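Local coordinates for DUF4442 domain-containing protein (Pseudomonas aeruginosa, PDB 1YOC), which is of unknown function but belongs to the hotdog-fold superfamily and resembles PaaI-type thioesterases, so it may act on acyl thioesters, at residues V95-A109 with V124-A138. Numbering follows the deposited sequence.
Sequences VEYLAKATGDVRAVA and VPVVAYVDDKPVFRA. With GOL (glycerol), chain C.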
loop_
_atom_site.group_PDB
_atom_site.type_symbol
_atom_site.label_atom_id
_atom_site.label_comp_id
_atom_site.label_asym_id
_atom_site.label_seq_id
_atom_site.Cartn_x
_atom_site.Cartn_y
_atom_site.Cartn_z
ATOM N N VAL B 95 5.781 7.638 -1.921
ATOM C CA VAL B 95 5.181 8.146 -0.693
ATOM C C VAL B 95 6.293 8.483 0.347
ATOM O O VAL B 95 7.412 7.952 0.291
ATOM C CB VAL B 95 4.237 7.104 -0.022
ATOM C CG1 VAL B 95 3.174 6.628 -1.020
ATOM C CG2 VAL B 95 5.070 5.847 0.472
ATOM N N GLU B 96 5.959 9.380 1.279
ATOM C CA GLU B 96 6.843 9.717 2.407
ATOM C C GLU B 96 6.012 9.683 3.681
ATOM O O GLU B 96 4.863 10.183 3.726
ATOM C CB GLU B 96 7.462 11.116 2.233
ATOM C CG GLU B 96 8.586 11.067 1.164
ATOM C CD GLU B 96 9.169 12.434 0.916
ATOM O OE1 GLU B 96 8.595 13.196 0.125
ATOM O OE2 GLU B 96 10.188 12.742 1.548
ATOM N N TYR B 97 6.586 9.080 4.713
ATOM C CA TYR B 97 5.905 8.938 5.983
ATOM C C TYR B 97 6.355 10.077 6.868
ATOM O O TYR B 97 7.495 10.106 7.327
ATOM C CB TYR B 97 6.253 7.573 6.580
ATOM C CG TYR B 97 5.892 6.467 5.608
ATOM C CD1 TYR B 97 4.571 6.317 5.165
ATOM C CD2 TYR B 97 6.863 5.556 5.138
ATOM C CE1 TYR B 97 4.209 5.277 4.273
ATOM C CE2 TYR B 97 6.501 4.515 4.243
ATOM C CZ TYR B 97 5.182 4.388 3.832
ATOM O OH TYR B 97 4.809 3.363 2.976
ATOM N N LEU B 98 5.451 11.021 7.103
ATOM C CA LEU B 98 5.822 12.212 7.864
ATOM C C LEU B 98 5.716 12.144 9.379
ATOM O O LEU B 98 6.513 12.788 10.085
ATOM C CB LEU B 98 4.975 13.410 7.404
ATOM C CG LEU B 98 4.867 13.582 5.869
ATOM C CD1 LEU B 98 4.117 14.873 5.598
ATOM C CD2 LEU B 98 6.253 13.585 5.206
ATOM N N ALA B 99 4.714 11.434 9.872
ATOM C CA ALA B 99 4.476 11.342 11.314
ATOM C C ALA B 99 3.640 10.094 11.554
ATOM O O ALA B 99 3.052 9.562 10.624
ATOM C CB ALA B 99 3.689 12.600 11.788
ATOM N N LYS B 100 3.590 9.622 12.786
ATOM C CA LYS B 100 2.729 8.476 13.096
ATOM C C LYS B 100 1.286 8.944 12.963
ATOM O O LYS B 100 0.953 10.068 13.318
ATOM C CB LYS B 100 2.964 7.973 14.531
ATOM C CG LYS B 100 4.429 7.580 14.805
ATOM C CD LYS B 100 5.107 7.033 13.532
ATOM C CE LYS B 100 6.544 6.579 13.794
ATOM N NZ LYS B 100 6.531 5.419 14.710
ATOM N N ALA B 101 0.413 8.058 12.494
ATOM C CA ALA B 101 -1.002 8.393 12.288
ATOM C C ALA B 101 -1.748 7.775 13.458
ATOM O O ALA B 101 -1.990 6.554 13.508
ATOM C CB ALA B 101 -1.480 7.816 10.975
ATOM N N THR B 102 -2.099 8.629 14.404
ATOM C CA THR B 102 -2.712 8.138 15.652
ATOM C C THR B 102 -4.215 8.278 15.824
ATOM O O THR B 102 -4.730 8.232 16.953
ATOM C CB THR B 102 -2.024 8.844 16.822
ATOM O OG1 THR B 102 -2.374 10.228 16.784
ATOM C CG2 THR B 102 -0.490 8.689 16.708
ATOM N N GLY B 103 -4.931 8.457 14.725
ATOM C CA GLY B 103 -6.381 8.589 14.819
ATOM C C GLY B 103 -7.000 8.463 13.438
ATOM O O GLY B 103 -6.316 8.003 12.513
ATOM N N ASP B 104 -8.273 8.832 13.298
ATOM C CA ASP B 104 -8.945 8.749 12.006
ATOM C C ASP B 104 -8.223 9.608 10.985
ATOM O O ASP B 104 -7.763 10.696 11.291
ATOM C CB ASP B 104 -10.417 9.185 12.103
ATOM C CG ASP B 104 -11.217 8.342 13.106
ATOM O OD1 ASP B 104 -10.890 7.152 13.376
ATOM O OD2 ASP B 104 -12.199 8.886 13.634
ATOM N N VAL B 105 -8.151 9.081 9.775
ATOM C CA VAL B 105 -7.443 9.705 8.665
ATOM C C VAL B 105 -8.320 10.377 7.613
ATOM O O VAL B 105 -9.423 9.901 7.310
ATOM C CB VAL B 105 -6.575 8.607 7.953
ATOM C CG1 VAL B 105 -5.736 9.232 6.867
ATOM C CG2 VAL B 105 -5.634 7.948 8.985
ATOM N N ARG B 106 -7.833 11.503 7.092
ATOM C CA ARG B 106 -8.507 12.246 6.021
ATOM C C ARG B 106 -7.438 12.377 4.910
ATOM O O ARG B 106 -6.339 12.858 5.164
ATOM C CB ARG B 106 -8.912 13.646 6.529
ATOM C CG ARG B 106 -9.723 14.546 5.554
ATOM C CD ARG B 106 -10.153 15.908 6.270
ATOM N NE ARG B 106 -9.216 17.030 6.004
ATOM C CZ ARG B 106 -8.345 17.529 6.891
ATOM N NH1 ARG B 106 -8.271 17.017 8.116
ATOM N NH2 ARG B 106 -7.541 18.541 6.567
ATOM N N ALA B 107 -7.746 11.928 3.697
ATOM C CA ALA B 107 -6.775 12.033 2.619
ATOM C C ALA B 107 -7.341 12.944 1.558
ATOM O O ALA B 107 -8.483 12.782 1.138
ATOM C CB ALA B 107 -6.471 10.616 2.040
ATOM N N VAL B 108 -6.526 13.893 1.101
ATOM C CA VAL B 108 -6.965 14.862 0.121
ATOM C C VAL B 108 -6.146 14.778 -1.150
ATOM O O VAL B 108 -4.909 14.800 -1.108
ATOM C CB VAL B 108 -6.836 16.303 0.713
ATOM C CG1 VAL B 108 -7.205 17.339 -0.358
ATOM C CG2 VAL B 108 -7.712 16.452 1.995
ATOM N N ALA B 109 -6.836 14.677 -2.289
ATOM C CA ALA B 109 -6.169 14.625 -3.585
ATOM C C ALA B 109 -6.618 15.894 -4.307
ATOM O O ALA B 109 -7.762 16.002 -4.776
ATOM C CB ALA B 109 -6.609 13.304 -4.391
ATOM N N VAL B 124 -0.545 12.688 -9.684
ATOM C CA VAL B 124 -1.576 13.116 -8.746
ATOM C C VAL B 124 -1.066 13.171 -7.299
ATOM O O VAL B 124 -0.571 12.177 -6.745
ATOM C CB VAL B 124 -2.750 12.155 -8.804
ATOM C CG1 VAL B 124 -3.840 12.628 -7.854
ATOM C CG2 VAL B 124 -3.230 12.024 -10.254
ATOM N N PRO B 125 -1.197 14.336 -6.650
ATOM C CA PRO B 125 -0.734 14.468 -5.263
ATOM C C PRO B 125 -1.811 14.117 -4.240
ATOM O O PRO B 125 -3.014 14.330 -4.462
ATOM C CB PRO B 125 -0.360 15.963 -5.164
ATOM C CG PRO B 125 -1.478 16.602 -5.980
ATOM C CD PRO B 125 -1.600 15.636 -7.217
ATOM N N VAL B 126 -1.369 13.580 -3.115
ATOM C CA VAL B 126 -2.285 13.258 -2.027
ATOM C C VAL B 126 -1.577 13.580 -0.708
ATOM O O VAL B 126 -0.382 13.295 -0.539
ATOM C CB VAL B 126 -2.643 11.737 -1.970
ATOM C CG1 VAL B 126 -3.615 11.484 -0.818
ATOM C CG2 VAL B 126 -3.300 11.265 -3.309
ATOM N N VAL B 127 -2.302 14.191 0.218
ATOM C CA VAL B 127 -1.751 14.411 1.550
ATOM C C VAL B 127 -2.758 13.799 2.535
ATOM O O VAL B 127 -3.969 13.971 2.380
ATOM C CB VAL B 127 -1.539 15.908 1.849
ATOM C CG1 VAL B 127 -0.969 16.088 3.262
ATOM C CG2 VAL B 127 -0.514 16.473 0.834
ATOM N N ALA B 128 -2.263 13.031 3.508
ATOM C CA ALA B 128 -3.166 12.458 4.496
ATOM C C ALA B 128 -2.887 13.162 5.818
ATOM O O ALA B 128 -1.739 13.474 6.140
ATOM C CB ALA B 128 -2.978 10.910 4.646
ATOM N N TYR B 129 -3.981 13.377 6.539
ATOM C CA TYR B 129 -4.000 14.070 7.820
ATOM C C TYR B 129 -4.665 13.270 8.932
ATOM O O TYR B 129 -5.572 12.444 8.682
ATOM C CB TYR B 129 -4.849 15.347 7.707
ATOM C CG TYR B 129 -4.437 16.328 6.655
ATOM C CD1 TYR B 129 -3.608 17.413 6.973
ATOM C CD2 TYR B 129 -4.850 16.170 5.319
ATOM C CE1 TYR B 129 -3.188 18.319 5.998
ATOM C CE2 TYR B 129 -4.432 17.077 4.323
ATOM C CZ TYR B 129 -3.601 18.150 4.676
ATOM O OH TYR B 129 -3.193 19.077 3.713
ATOM N N VAL B 130 -4.240 13.578 10.161
ATOM C CA VAL B 130 -4.867 13.074 11.354
ATOM C C VAL B 130 -5.027 14.339 12.229
ATOM O O VAL B 130 -4.048 15.062 12.470
ATOM C CB VAL B 130 -4.040 11.977 12.120
ATOM C CG1 VAL B 130 -4.662 11.764 13.497
ATOM C CG2 VAL B 130 -4.097 10.635 11.356
ATOM N N ASP B 131 -6.251 14.610 12.681
ATOM C CA ASP B 131 -6.522 15.811 13.491
ATOM C C ASP B 131 -5.950 17.060 12.792
ATOM O O ASP B 131 -5.275 17.892 13.398
ATOM C CB ASP B 131 -5.923 15.635 14.902
ATOM C CG ASP B 131 -6.360 16.741 15.892
ATOM O OD1 ASP B 131 -7.495 17.236 15.788
ATOM O OD2 ASP B 131 -5.565 17.094 16.790
ATOM N N ASP B 132 -6.221 17.166 11.494
ATOM C CA ASP B 132 -5.787 18.297 10.670
ATOM C C ASP B 132 -4.293 18.544 10.503
ATOM O O ASP B 132 -3.883 19.567 9.956
ATOM C CB ASP B 132 -6.476 19.593 11.140
ATOM C CG ASP B 132 -7.967 19.502 11.021
ATOM O OD1 ASP B 132 -8.452 18.972 9.998
ATOM O OD2 ASP B 132 -8.658 19.923 11.951
ATOM N N LYS B 133 -3.487 17.580 10.897
ATOM C CA LYS B 133 -2.046 17.714 10.753
ATOM C C LYS B 133 -1.593 16.656 9.725
ATOM O O LYS B 133 -2.053 15.524 9.756
ATOM C CB LYS B 133 -1.375 17.441 12.101
ATOM C CG LYS B 133 -1.844 18.366 13.205
ATOM C CD LYS B 133 -1.252 17.939 14.545
ATOM C CE LYS B 133 -1.816 18.753 15.695
ATOM N NZ LYS B 133 -3.178 18.256 16.013
ATOM N N PRO B 134 -0.665 17.018 8.836
ATOM C CA PRO B 134 -0.162 16.107 7.799
ATOM C C PRO B 134 0.717 15.003 8.378
ATOM O O PRO B 134 1.621 15.256 9.179
ATOM C CB PRO B 134 0.585 17.042 6.855
ATOM C CG PRO B 134 1.088 18.114 7.771
ATOM C CD PRO B 134 -0.008 18.335 8.764
ATOM N N VAL B 135 0.434 13.766 7.981
ATOM C CA VAL B 135 1.172 12.628 8.490
ATOM C C VAL B 135 1.752 11.767 7.354
ATOM O O VAL B 135 2.575 10.889 7.602
ATOM C CB VAL B 135 0.259 11.701 9.346
ATOM C CG1 VAL B 135 -0.348 12.457 10.532
ATOM C CG2 VAL B 135 -0.838 11.064 8.469
ATOM N N PHE B 136 1.366 12.067 6.118
ATOM C CA PHE B 136 1.741 11.238 4.962
ATOM C C PHE B 136 1.520 11.994 3.662
ATOM O O PHE B 136 0.560 12.774 3.549
ATOM C CB PHE B 136 0.842 10.005 4.990
ATOM C CG PHE B 136 0.825 9.183 3.708
ATOM C CD1 PHE B 136 1.672 8.082 3.549
ATOM C CD2 PHE B 136 -0.127 9.453 2.717
ATOM C CE1 PHE B 136 1.560 7.235 2.410
ATOM C CE2 PHE B 136 -0.247 8.625 1.575
ATOM C CZ PHE B 136 0.606 7.506 1.438
ATOM N N ARG B 137 2.403 11.750 2.686
ATOM C CA ARG B 137 2.253 12.364 1.347
ATOM C C ARG B 137 2.523 11.291 0.300
ATOM O O ARG B 137 3.363 10.423 0.504
ATOM C CB ARG B 137 3.301 13.452 1.054
ATOM C CG ARG B 137 3.276 14.723 1.844
ATOM C CD ARG B 137 4.271 15.748 1.169
ATOM N NE ARG B 137 5.666 15.307 1.230
ATOM C CZ ARG B 137 6.516 15.619 2.213
ATOM N NH1 ARG B 137 6.139 16.394 3.224
ATOM N NH2 ARG B 137 7.740 15.108 2.228
ATOM N N ALA B 138 1.824 11.386 -0.829
ATOM C CA ALA B 138 2.062 10.480 -1.942
ATOM C C ALA B 138 1.898 11.247 -3.257
ATOM O O ALA B 138 1.241 12.309 -3.316
ATOM C CB ALA B 138 1.073 9.341 -1.930
HETATM C C1 GOL C . 5.590 13.081 -2.456
HETATM O O1 GOL C . 5.921 14.144 -1.559
HETATM C C2 GOL C . 6.693 12.008 -2.488
HETATM O O2 GOL C . 5.701 11.938 -1.460
HETATM C C3 GOL C . 8.178 12.236 -2.817
HETATM O O3 GOL C . 8.396 12.492 -4.214
HETATM O O HOH W 1 -8.288 12.452 13.128
HETATM O O HOH W 2 -8.456 13.168 9.969
HETATM O O HOH W 3 -5.788 20.431 7.686
HETATM O O HOH W 4 -3.393 16.808 -2.693
#
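Val-95 and Phe-136 meet on the apolar face of a sheet in which the hairpin of strands 124-130 and 133-138 is flanked by strands 95-97 and 105-109. Both pairings are antiparallel. On this face packing is close: Val-95 CB lies 3.6 Å from Phe-136 CE1, and Tyr-97 CD1 reaches the edge of the Phe-136 ring, near its plane. Val-105, Ala-107, Val-126 and Ala-128 continue the apolar layer. A classic beta bulge within the hairpin sets Val-135 and Phe-136 both opposite Ala-128. Here Val-135 O accepts from Leu-98 N (2.9 Å) and Ala-99 N (3.2 Å), both on the same side of the carbonyl plane.

The other face is mixed and more open to solvent: Val-108 and Val-127 share it with charged and aromatic side chains. Arg-106 CG stands anti to the backbone N (chi1 -176°), and a bend at chi3 lays the guanidinium over the Tyr-129 ring; planes 11° apart and centres 4.5 Å apart define an off-centre cation-pi stack. Its NH1 also forms a salt bridge to Asp-132 OD1 (2.7 Å) in the type I' turn, while a water links NH2 to Asp-132 O. Arg-137 NH2 bonds almost straight to Glu-96 OE1 (3.0 Å), within the guanidinium plane but from above the carboxylate. Leu-98 CD2 covers one guanidinium face, 3.4 Å from Arg-137 NH1, and a glycerol, probably from crystallisation, accepts from Arg-137 NE.

Such a curved antiparallel sheet is characteristic of the hotdog fold, whose long helix, here 63-81, packs against the apolar face through Tyr-97, Ala-109 and Val-124. Strand 43-48 adjoins 105-109, while Val-95 and Glu-96 pair with a strand of the second subunit, carrying the sheet across the dimer interface.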